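Local coordinates for uncharacterized protein yfeY (Escherichia coli, PDB 2QZB) that is of unknown function but belongs to the DUF1131 family and is probably made with a lipoprotein-type signal peptide, at residues P90-V95 / Q131-Q136; T99-L104 / Y135-E140; T28-Q33 / V56-E61. All blocks are in the same frame, centred on the assembly; numbering follows the deposited sequence.

Interaction 1 of 3, residues P90-V95 / Q131-Q136; sequences PADTGV and QHISYQ
Thr93 turns OG1 between its own backbone N and carbonyl carbon (chi1 62°), and Tyr135 sets CG beside its backbone N, anti to the carbonyl carbon (chi1 -48°); these rotations direct the two hydroxyls at each other as the side chains approach head-on from the two segments. Thr93 OG1 and Tyr135 OH form a very short hydrogen bond of 2.5 Å, in which either could be the donor. The threonine oxygen also accepts from Val95 N at 3.2 Å, an ST turn that helps hold the rotation of Thr93. A phenol suits Tyr135 because its long ring carries a polar end across to the loop while its carbons stay among apolar neighbours. Val95 lays CG1 over one face of that ring, 3.7 Å from the centroid and 19° off the normal, a CH-pi contact; its CG2 sits 3.5 Å from Tyr135 CZ. Ala91, small enough to fit at the ring edge, brings CB to 4.1 Å from Tyr135 CE1. Elsewhere the tyrosine side chain touches Tyr105 and Ala127. Ala91 to Gly94 make a type I turn, with Gly94 N bonded to Ala91 O and Ala91 N to Val95 O. Gly94 has backbone angles at which a side chain would collide with the preceding carbonyl. This is the bonding pattern of a type I turn with a G1 beta bulge, here set against a strand of the antiparallel sheet.

Interaction 2 of 3, residues T99-L104 / Y135-E140; sequences TPFSDL and YQFSGE
Phe101 and Phe137 meet as a T-shaped pair: the edge of the Phe101 ring points into the face of Phe137, the planes stand at 82°, and the centroids are 5.2 Å apart. The touching atom is Phe101 CD1, which sits over the centre of the Phe137 ring. It gets there because the phenylalanine holds CG anti to its backbone N (chi1 -177°), swinging the ring across the strand side chain. Closer to the backbone, Phe137 CE2 comes within 3.5 Å of Phe101 CA and 3.9 Å of Phe101 CB, so the strand residue packs against the backbone at Phe101 as well as its ring. Leu104, three residues on, meets a different part of the Phe137 ring: its CD1 lies in the ring plane at the edge, 3.9 Å from Phe137 CZ. The same methyl reaches Tyr135 CD2 at 4.2 Å, the branched leucine thus bridging two strand residues. Both phenylalanines also touch Cys125, which is disulfide-bonded to Cys112. No hydrogen bond crosses between the segments; dispersion and burial, with a modest electrostatic preference for edge over face, probably hold this short, loosely hydrogen-bonded helical turn against strand 133-138.

Interaction 3 of 3, residues T28-Q33 / V56-E61; sequences TPLQEQ and VVRFFE
Arg58 starts beside Leu30: its CB lies 3.9 Å from Leu30 CD2, and the two side chains run alongside each other, pointing opposite ways. Further out, the arginine chain bends at chi3 (56°), which turns the guanidinium back toward the backbone of the loop. At the tip, NH2 and NH1 both donate to one atom, Leu30 O, with NH2 at 2.6 Å and NH1 at 2.8 Å. The oxygen lies near the guanidinium plane at its end, a position well suited to a guanidinium, whose two terminal nitrogens can share one acceptor. NH1 also packs 3.6 Å from Leu30 CD2. The Gln31 amide lies with its plane 18° from that of the guanidinium, but its OE1 makes no hydrogen bond to NH2. Leu30 is the centre of an inverse gamma turn, and Gln31 after it is the N-cap of helix 32-38; from its place on strand 55-64 of the antiparallel sheet, the arginine grips the bend that leads into the helix. A leucine here would remove both N-H donors, and Leu30 O, without the two bonds described, would probably hold the turn less firmly against the strand. Two residues along, Phe60 brings its ring edge to the leucine, CE1 lying 3.7 Å from Leu30 CG, an apolar fit between flat ring and branched chain. Phe60 CZ reaches Glu32 N at 3.7 Å, where the helix begins, and the ring also touches Ile35.

From the N terminus, interaction 3 closes first, joining the entry to helix 32-38 to strand 55-64 and enclosing the rest of that helix and strand 44-52 in its loop. It is complete before the others open, at 90-95 and 99-104 in the region after strand 81-84. Interactions 1 and 2 then interleave, 99-104 opening before 131-136 closes and 135-140 ending after it, both returning to strand 133-138 and sharing Tyr135 and Gln136; their first segments also touch, Val95 CG2 lying 3.5 Å from Leu104 CD2. Interaction 3 is on the opposite side of the chain's centre, its own centre about 22 Å from that of interaction 1. All three lay loop or helix elements against one antiparallel sheet.

Interaction 1 of 3, residues P90-V95 / Q131-Q136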
loop_
_atom_site.group_PDB
_atom_site.type_symbol
_atom_site.label_atom_id
_atom_site.label_comp_id
_atom_site.label_asym_id
_atom_site.label_seq_id
_atom_site.Cartn_x
_atom_site.Cartn_y
_atom_site.Cartn_z
ATOM N N PRO A 90 1.311 0.623 -10.751
ATOM C CA PRO A 90 0.075 -0.124 -10.574
ATOM C C PRO A 90 0.350 -1.490 -9.925
ATOM O O PRO A 90 1.496 -1.908 -9.825
ATOM C CB PRO A 90 -0.428 -0.289 -12.021
ATOM C CG PRO A 90 0.930 -0.460 -12.853
ATOM C CD PRO A 90 1.989 0.297 -12.027
ATOM N N ALA A 91 -0.700 -2.154 -9.456
ATOM C CA ALA A 91 -0.634 -3.550 -9.089
ATOM C C ALA A 91 -0.683 -4.385 -10.369
ATOM O O ALA A 91 -1.236 -3.950 -11.367
ATOM C CB ALA A 91 -1.802 -3.907 -8.162
ATOM N N ASP A 92 -0.130 -5.587 -10.355
ATOM C CA ASP A 92 -0.162 -6.393 -11.567
ATOM C C ASP A 92 -1.565 -7.034 -11.751
ATOM O O ASP A 92 -1.848 -7.652 -12.768
ATOM C CB ASP A 92 0.993 -7.401 -11.600
ATOM C CG ASP A 92 0.821 -8.506 -10.606
ATOM O OD1 ASP A 92 -0.181 -8.505 -9.870
ATOM O OD2 ASP A 92 1.682 -9.401 -10.562
ATOM N N THR A 93 -2.438 -6.834 -10.757
ATOM C CA THR A 93 -3.865 -7.085 -10.890
ATOM C C THR A 93 -4.531 -6.057 -11.789
ATOM O O THR A 93 -5.719 -6.206 -12.093
ATOM C CB THR A 93 -4.560 -6.917 -9.555
ATOM O OG1 THR A 93 -4.383 -5.552 -9.123
ATOM C CG2 THR A 93 -3.991 -7.917 -8.509
ATOM N N GLY A 94 -3.790 -5.011 -12.172
ATOM C CA GLY A 94 -4.317 -3.911 -12.996
ATOM C C GLY A 94 -4.856 -2.729 -12.182
ATOM O O GLY A 94 -5.263 -1.699 -12.728
ATOM N N VAL A 95 -4.886 -2.886 -10.870
ATOM C CA VAL A 95 -5.370 -1.845 -10.014
ATOM C C VAL A 95 -4.277 -0.749 -9.848
ATOM O O VAL A 95 -3.063 -1.033 -9.844
ATOM C CB VAL A 95 -5.873 -2.439 -8.699
ATOM C CG1 VAL A 95 -6.257 -1.365 -7.751
ATOM C CG2 VAL A 95 -7.099 -3.387 -8.979
ATOM N N GLN A 131 -2.371 -13.374 -2.216
ATOM C CA GLN A 131 -1.971 -13.678 -0.838
ATOM C C GLN A 131 -1.226 -12.486 -0.204
ATOM O O GLN A 131 -0.995 -12.448 0.998
ATOM C CB GLN A 131 -1.029 -14.896 -0.830
ATOM C CG GLN A 131 -1.673 -16.242 -1.238
ATOM C CD GLN A 131 -0.672 -17.259 -1.779
ATOM O OE1 GLN A 131 -1.018 -18.087 -2.627
ATOM N NE2 GLN A 131 0.576 -17.198 -1.302
ATOM N N HIS A 132 -0.799 -11.526 -1.026
ATOM C CA HIS A 132 0.123 -10.478 -0.520
ATOM C C HIS A 132 -0.329 -9.050 -0.720
ATOM O O HIS A 132 0.175 -8.167 -0.041
ATOM C CB HIS A 132 1.521 -10.674 -1.121
ATOM C CG HIS A 132 2.143 -11.970 -0.742
ATOM N ND1 HIS A 132 2.174 -13.060 -1.590
ATOM C CD2 HIS A 132 2.693 -12.383 0.427
ATOM C CE1 HIS A 132 2.734 -14.079 -0.963
ATOM N NE2 HIS A 132 3.070 -13.691 0.256
ATOM N N ILE A 133 -1.285 -8.818 -1.631
ATOM C CA ILE A 133 -1.708 -7.449 -2.027
ATOM C C ILE A 133 -3.081 -7.058 -1.471
ATOM O O ILE A 133 -4.036 -7.879 -1.481
ATOM C CB ILE A 133 -1.650 -7.282 -3.583
ATOM C CG1 ILE A 133 -0.261 -7.630 -4.113
ATOM C CG2 ILE A 133 -2.076 -5.859 -4.049
ATOM C CD1 ILE A 133 -0.239 -7.810 -5.662
ATOM N N SER A 134 -3.159 -5.816 -0.962
ATOM C CA SER A 134 -4.370 -5.192 -0.464
ATOM C C SER A 134 -4.437 -3.798 -1.075
ATOM O O SER A 134 -3.412 -3.276 -1.501
ATOM C CB SER A 134 -4.304 -5.024 1.054
ATOM O OG SER A 134 -4.193 -6.279 1.708
ATOM N N TYR A 135 -5.629 -3.207 -1.088
ATOM C CA TYR A 135 -5.839 -1.846 -1.576
ATOM C C TYR A 135 -6.482 -1.085 -0.439
ATOM O O TYR A 135 -7.381 -1.615 0.233
ATOM C CB TYR A 135 -6.785 -1.834 -2.800
ATOM C CG TYR A 135 -6.456 -2.834 -3.896
ATOM C CD1 TYR A 135 -5.220 -2.829 -4.528
ATOM C CD2 TYR A 135 -7.398 -3.779 -4.312
ATOM C CE1 TYR A 135 -4.908 -3.754 -5.508
ATOM C CE2 TYR A 135 -7.103 -4.688 -5.323
ATOM C CZ TYR A 135 -5.871 -4.669 -5.914
ATOM O OH TYR A 135 -5.573 -5.548 -6.931
ATOM N N GLN A 136 -6.047 0.133 -0.184
ATOM C CA GLN A 136 -6.848 1.001 0.679
ATOM C C GLN A 136 -7.649 1.952 -0.185
ATOM O O GLN A 136 -7.198 2.352 -1.278
ATOM C CB GLN A 136 -6.003 1.787 1.702
ATOM C CG GLN A 136 -5.230 0.914 2.694
ATOM C CD GLN A 136 -4.658 1.704 3.897
ATOM O OE1 GLN A 136 -4.671 2.946 3.919
ATOM N NE2 GLN A 136 -4.158 0.972 4.899
#

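Interaction 2 of 3, residues T99-L104 / Y135-E140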
loop_
_atom_site.group_PDB
_atom_site.type_symbol
_atom_site.label_atom_id
_atom_site.label_comp_id
_atom_site.label_asym_id
_atom_site.label_seq_id
_atom_site.Cartn_x
_atom_site.Cartn_y
_atom_site.Cartn_z
ATOM N N THR A 99 -8.268 3.798 -8.904
ATOM C CA THR A 99 -9.245 2.808 -9.375
ATOM C C THR A 99 -10.521 2.973 -8.529
ATOM O O THR A 99 -10.426 3.069 -7.319
ATOM C CB THR A 99 -8.688 1.380 -9.268
ATOM O OG1 THR A 99 -7.587 1.273 -10.169
ATOM C CG2 THR A 99 -9.760 0.278 -9.658
ATOM N N PRO A 100 -11.709 3.037 -9.167
ATOM C CA PRO A 100 -12.965 3.103 -8.416
ATOM C C PRO A 100 -13.238 1.801 -7.627
ATOM O O PRO A 100 -12.978 0.705 -8.105
ATOM C CB PRO A 100 -14.028 3.334 -9.502
ATOM C CG PRO A 100 -13.215 3.954 -10.703
ATOM C CD PRO A 100 -11.934 3.134 -10.625
ATOM N N PHE A 101 -13.726 1.935 -6.406
ATOM C CA PHE A 101 -14.163 0.750 -5.645
ATOM C C PHE A 101 -15.078 -0.199 -6.456
ATOM O O PHE A 101 -14.860 -1.421 -6.478
ATOM C CB PHE A 101 -14.902 1.248 -4.389
ATOM C CG PHE A 101 -15.355 0.152 -3.467
ATOM C CD1 PHE A 101 -14.482 -0.387 -2.520
ATOM C CD2 PHE A 101 -16.684 -0.291 -3.492
ATOM C CE1 PHE A 101 -14.894 -1.398 -1.642
ATOM C CE2 PHE A 101 -17.119 -1.287 -2.618
ATOM C CZ PHE A 101 -16.228 -1.857 -1.698
ATOM N N SER A 102 -16.084 0.389 -7.118
ATOM C CA SER A 102 -17.126 -0.310 -7.898
ATOM C C SER A 102 -16.605 -1.051 -9.126
ATOM O O SER A 102 -17.303 -1.941 -9.671
ATOM C CB SER A 102 -18.188 0.702 -8.332
ATOM O OG SER A 102 -17.594 1.751 -9.093
ATOM N N ASP A 103 -15.372 -0.722 -9.533
ATOM C CA ASP A 103 -14.659 -1.494 -10.556
ATOM C C ASP A 103 -14.240 -2.898 -10.021
ATOM O O ASP A 103 -14.044 -3.866 -10.778
ATOM C CB ASP A 103 -13.406 -0.704 -11.017
ATOM C CG ASP A 103 -13.703 0.283 -12.161
ATOM O OD1 ASP A 103 -14.882 0.519 -12.475
ATOM O OD2 ASP A 103 -12.751 0.832 -12.760
ATOM N N LEU A 104 -14.082 -3.002 -8.712
ATOM C CA LEU A 104 -13.471 -4.206 -8.139
ATOM C C LEU A 104 -14.391 -5.028 -7.291
ATOM O O LEU A 104 -14.261 -6.248 -7.279
ATOM C CB LEU A 104 -12.238 -3.839 -7.298
ATOM C CG LEU A 104 -11.203 -3.041 -8.080
ATOM C CD1 LEU A 104 -10.198 -2.452 -7.117
ATOM C CD2 LEU A 104 -10.540 -3.896 -9.165
ATOM N N TYR A 135 -5.629 -3.207 -1.088
ATOM C CA TYR A 135 -5.839 -1.846 -1.576
ATOM C C TYR A 135 -6.482 -1.085 -0.439
ATOM O O TYR A 135 -7.381 -1.615 0.233
ATOM C CB TYR A 135 -6.785 -1.834 -2.800
ATOM C CG TYR A 135 -6.456 -2.834 -3.896
ATOM C CD1 TYR A 135 -5.220 -2.829 -4.528
ATOM C CD2 TYR A 135 -7.398 -3.779 -4.312
ATOM C CE1 TYR A 135 -4.908 -3.754 -5.508
ATOM C CE2 TYR A 135 -7.103 -4.688 -5.323
ATOM C CZ TYR A 135 -5.871 -4.669 -5.914
ATOM O OH TYR A 135 -5.573 -5.548 -6.931
ATOM N N GLN A 136 -6.047 0.133 -0.184
ATOM C CA GLN A 136 -6.848 1.001 0.679
ATOM C C GLN A 136 -7.649 1.952 -0.185
ATOM O O GLN A 136 -7.198 2.352 -1.278
ATOM C CB GLN A 136 -6.003 1.787 1.702
ATOM C CG GLN A 136 -5.230 0.914 2.694
ATOM C CD GLN A 136 -4.658 1.704 3.897
ATOM O OE1 GLN A 136 -4.671 2.946 3.919
ATOM N NE2 GLN A 136 -4.158 0.972 4.899
ATOM N N PHE A 137 -8.837 2.318 0.301
ATOM C CA PHE A 137 -9.757 3.175 -0.454
ATOM C C PHE A 137 -10.010 4.414 0.367
ATOM O O PHE A 137 -9.990 4.348 1.594
ATOM C CB PHE A 137 -11.088 2.437 -0.732
ATOM C CG PHE A 137 -10.962 1.372 -1.785
ATOM C CD1 PHE A 137 -10.564 0.075 -1.442
ATOM C CD2 PHE A 137 -11.181 1.671 -3.106
ATOM C CE1 PHE A 137 -10.410 -0.893 -2.411
ATOM C CE2 PHE A 137 -11.041 0.713 -4.069
ATOM C CZ PHE A 137 -10.631 -0.570 -3.729
ATOM N N SER A 138 -10.236 5.550 -0.286
ATOM C CA SER A 138 -10.754 6.709 0.453
ATOM C C SER A 138 -11.791 7.459 -0.349
ATOM O O SER A 138 -11.873 7.300 -1.577
ATOM C CB SER A 138 -9.662 7.635 1.001
ATOM O OG SER A 138 -8.551 7.755 0.153
ATOM N N GLY A 139 -12.605 8.243 0.346
ATOM C CA GLY A 139 -13.739 8.926 -0.285
ATOM C C GLY A 139 -14.507 9.616 0.821
ATOM O O GLY A 139 -14.013 9.676 1.955
ATOM N N GLU A 140 -15.700 10.137 0.508
ATOM C CA GLU A 140 -16.513 10.838 1.509
ATOM C C GLU A 140 -17.035 9.891 2.579
ATOM O O GLU A 140 -17.714 8.907 2.258
ATOM C CB GLU A 140 -17.699 11.565 0.842
ATOM C CG GLU A 140 -18.421 12.612 1.732
ATOM C CD GLU A 140 -19.301 13.594 0.905
ATOM O OE1 GLU A 140 -19.369 13.431 -0.350
ATOM O OE2 GLU A 140 -19.921 14.512 1.505
#

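Interaction 3 of 3, residues T28-Q33 / V56-E61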
loop_
_atom_site.group_PDB
_atom_site.type_symbol
_atom_site.label_atom_id
_atom_site.label_comp_id
_atom_site.label_asym_id
_atom_site.label_seq_id
_atom_site.Cartn_x
_atom_site.Cartn_y
_atom_site.Cartn_z
ATOM N N THR A 28 15.002 -8.396 0.296
ATOM C CA THR A 28 15.675 -7.112 0.311
ATOM C C THR A 28 15.948 -6.623 1.734
ATOM O O THR A 28 15.034 -6.439 2.512
ATOM C CB THR A 28 14.914 -6.055 -0.510
ATOM O OG1 THR A 28 14.598 -6.589 -1.805
ATOM C CG2 THR A 28 15.784 -4.813 -0.677
ATOM N N PRO A 29 17.232 -6.433 2.085
ATOM C CA PRO A 29 17.567 -5.883 3.390
ATOM C C PRO A 29 16.937 -4.513 3.600
ATOM O O PRO A 29 16.813 -3.746 2.639
ATOM C CB PRO A 29 19.090 -5.680 3.310
ATOM C CG PRO A 29 19.560 -6.553 2.232
ATOM C CD PRO A 29 18.425 -6.754 1.279
ATOM N N LEU A 30 16.578 -4.193 4.836
ATOM C CA LEU A 30 16.049 -2.895 5.116
ATOM C C LEU A 30 17.197 -1.906 5.347
ATOM O O LEU A 30 17.482 -1.509 6.466
ATOM C CB LEU A 30 15.066 -2.924 6.273
ATOM C CG LEU A 30 14.266 -1.640 6.424
ATOM C CD1 LEU A 30 13.101 -1.630 5.444
ATOM C CD2 LEU A 30 13.802 -1.488 7.834
ATOM N N GLN A 31 17.842 -1.512 4.252
ATOM C CA GLN A 31 19.050 -0.698 4.336
ATOM C C GLN A 31 19.073 0.295 3.189
ATOM O O GLN A 31 18.629 -0.027 2.109
ATOM C CB GLN A 31 20.300 -1.601 4.302
ATOM C CG GLN A 31 20.467 -2.464 5.586
ATOM C CD GLN A 31 20.844 -1.668 6.814
ATOM O OE1 GLN A 31 20.333 -1.910 7.915
ATOM N NE2 GLN A 31 21.733 -0.712 6.645
ATOM N N GLU A 32 19.619 1.482 3.435
ATOM C CA GLU A 32 19.627 2.541 2.451
ATOM C C GLU A 32 20.112 2.110 1.069
ATOM O O GLU A 32 19.413 2.318 0.090
ATOM C CB GLU A 32 20.436 3.763 2.942
ATOM C CG GLU A 32 20.213 4.970 2.028
ATOM C CD GLU A 32 20.799 6.274 2.550
ATOM O OE1 GLU A 32 21.939 6.276 3.066
ATOM O OE2 GLU A 32 20.095 7.297 2.409
ATOM N N GLN A 33 21.296 1.510 0.973
ATOM C CA GLN A 33 21.880 1.234 -0.355
ATOM C C GLN A 33 21.197 0.071 -1.083
ATOM O O GLN A 33 21.092 0.046 -2.318
ATOM C CB GLN A 33 23.409 1.042 -0.245
ATOM C CG GLN A 33 24.257 2.154 -0.942
ATOM C CD GLN A 33 24.427 3.453 -0.147
ATOM O OE1 GLN A 33 25.370 4.196 -0.388
ATOM N NE2 GLN A 33 23.535 3.723 0.804
ATOM N N VAL A 56 11.836 -1.052 18.654
ATOM C CA VAL A 56 11.864 0.045 17.715
ATOM C C VAL A 56 12.290 -0.516 16.362
ATOM O O VAL A 56 13.283 -1.246 16.281
ATOM C CB VAL A 56 12.818 1.175 18.201
ATOM C CG1 VAL A 56 13.298 2.064 17.044
ATOM C CG2 VAL A 56 12.119 2.019 19.282
ATOM N N VAL A 57 11.521 -0.213 15.316
ATOM C CA VAL A 57 11.899 -0.636 13.946
ATOM C C VAL A 57 12.159 0.567 13.037
ATOM O O VAL A 57 11.566 1.640 13.208
ATOM C CB VAL A 57 10.836 -1.521 13.241
ATOM C CG1 VAL A 57 10.699 -2.900 13.922
ATOM C CG2 VAL A 57 9.487 -0.811 13.141
ATOM N N ARG A 58 13.016 0.349 12.047
ATOM C CA ARG A 58 13.299 1.338 11.065
ATOM C C ARG A 58 12.297 1.228 9.921
ATOM O O ARG A 58 11.725 0.145 9.663
ATOM C CB ARG A 58 14.718 1.152 10.584
ATOM C CG ARG A 58 15.765 1.355 11.712
ATOM C CD ARG A 58 17.035 0.531 11.503
ATOM N NE ARG A 58 17.659 0.813 10.212
ATOM C CZ ARG A 58 17.669 -0.025 9.173
ATOM N NH1 ARG A 58 17.099 -1.235 9.263
ATOM N NH2 ARG A 58 18.261 0.350 8.039
ATOM N N PHE A 59 12.031 2.373 9.302
ATOM C CA PHE A 59 11.300 2.426 8.034
ATOM C C PHE A 59 11.962 3.417 7.066
ATOM O O PHE A 59 12.777 4.245 7.507
ATOM C CB PHE A 59 9.802 2.724 8.239
ATOM C CG PHE A 59 9.494 4.105 8.726
ATOM C CD1 PHE A 59 9.380 4.363 10.077
ATOM C CD2 PHE A 59 9.254 5.128 7.830
ATOM C CE1 PHE A 59 9.081 5.635 10.527
ATOM C CE2 PHE A 59 8.983 6.403 8.253
ATOM C CZ PHE A 59 8.861 6.667 9.623
ATOM N N PHE A 60 11.634 3.300 5.775
ATOM C CA PHE A 60 12.090 4.258 4.751
ATOM C C PHE A 60 10.895 4.831 4.014
ATOM O O PHE A 60 9.912 4.135 3.787
ATOM C CB PHE A 60 13.081 3.616 3.754
ATOM C CG PHE A 60 14.405 3.259 4.368
ATOM C CD1 PHE A 60 14.576 2.023 5.029
ATOM C CD2 PHE A 60 15.478 4.168 4.335
ATOM C CE1 PHE A 60 15.773 1.696 5.634
ATOM C CE2 PHE A 60 16.682 3.859 4.923
ATOM C CZ PHE A 60 16.841 2.624 5.587
ATOM N N GLU A 61 10.982 6.114 3.669
ATOM C CA GLU A 61 10.048 6.769 2.768
ATOM C C GLU A 61 10.770 7.056 1.463
ATOM O O GLU A 61 11.829 7.718 1.417
ATOM C CB GLU A 61 9.485 8.062 3.389
ATOM C CG GLU A 61 8.403 7.793 4.475
ATOM C CD GLU A 61 7.950 9.052 5.162
ATOM O OE1 GLU A 61 6.788 9.119 5.612
ATOM O OE2 GLU A 61 8.748 10.005 5.219
#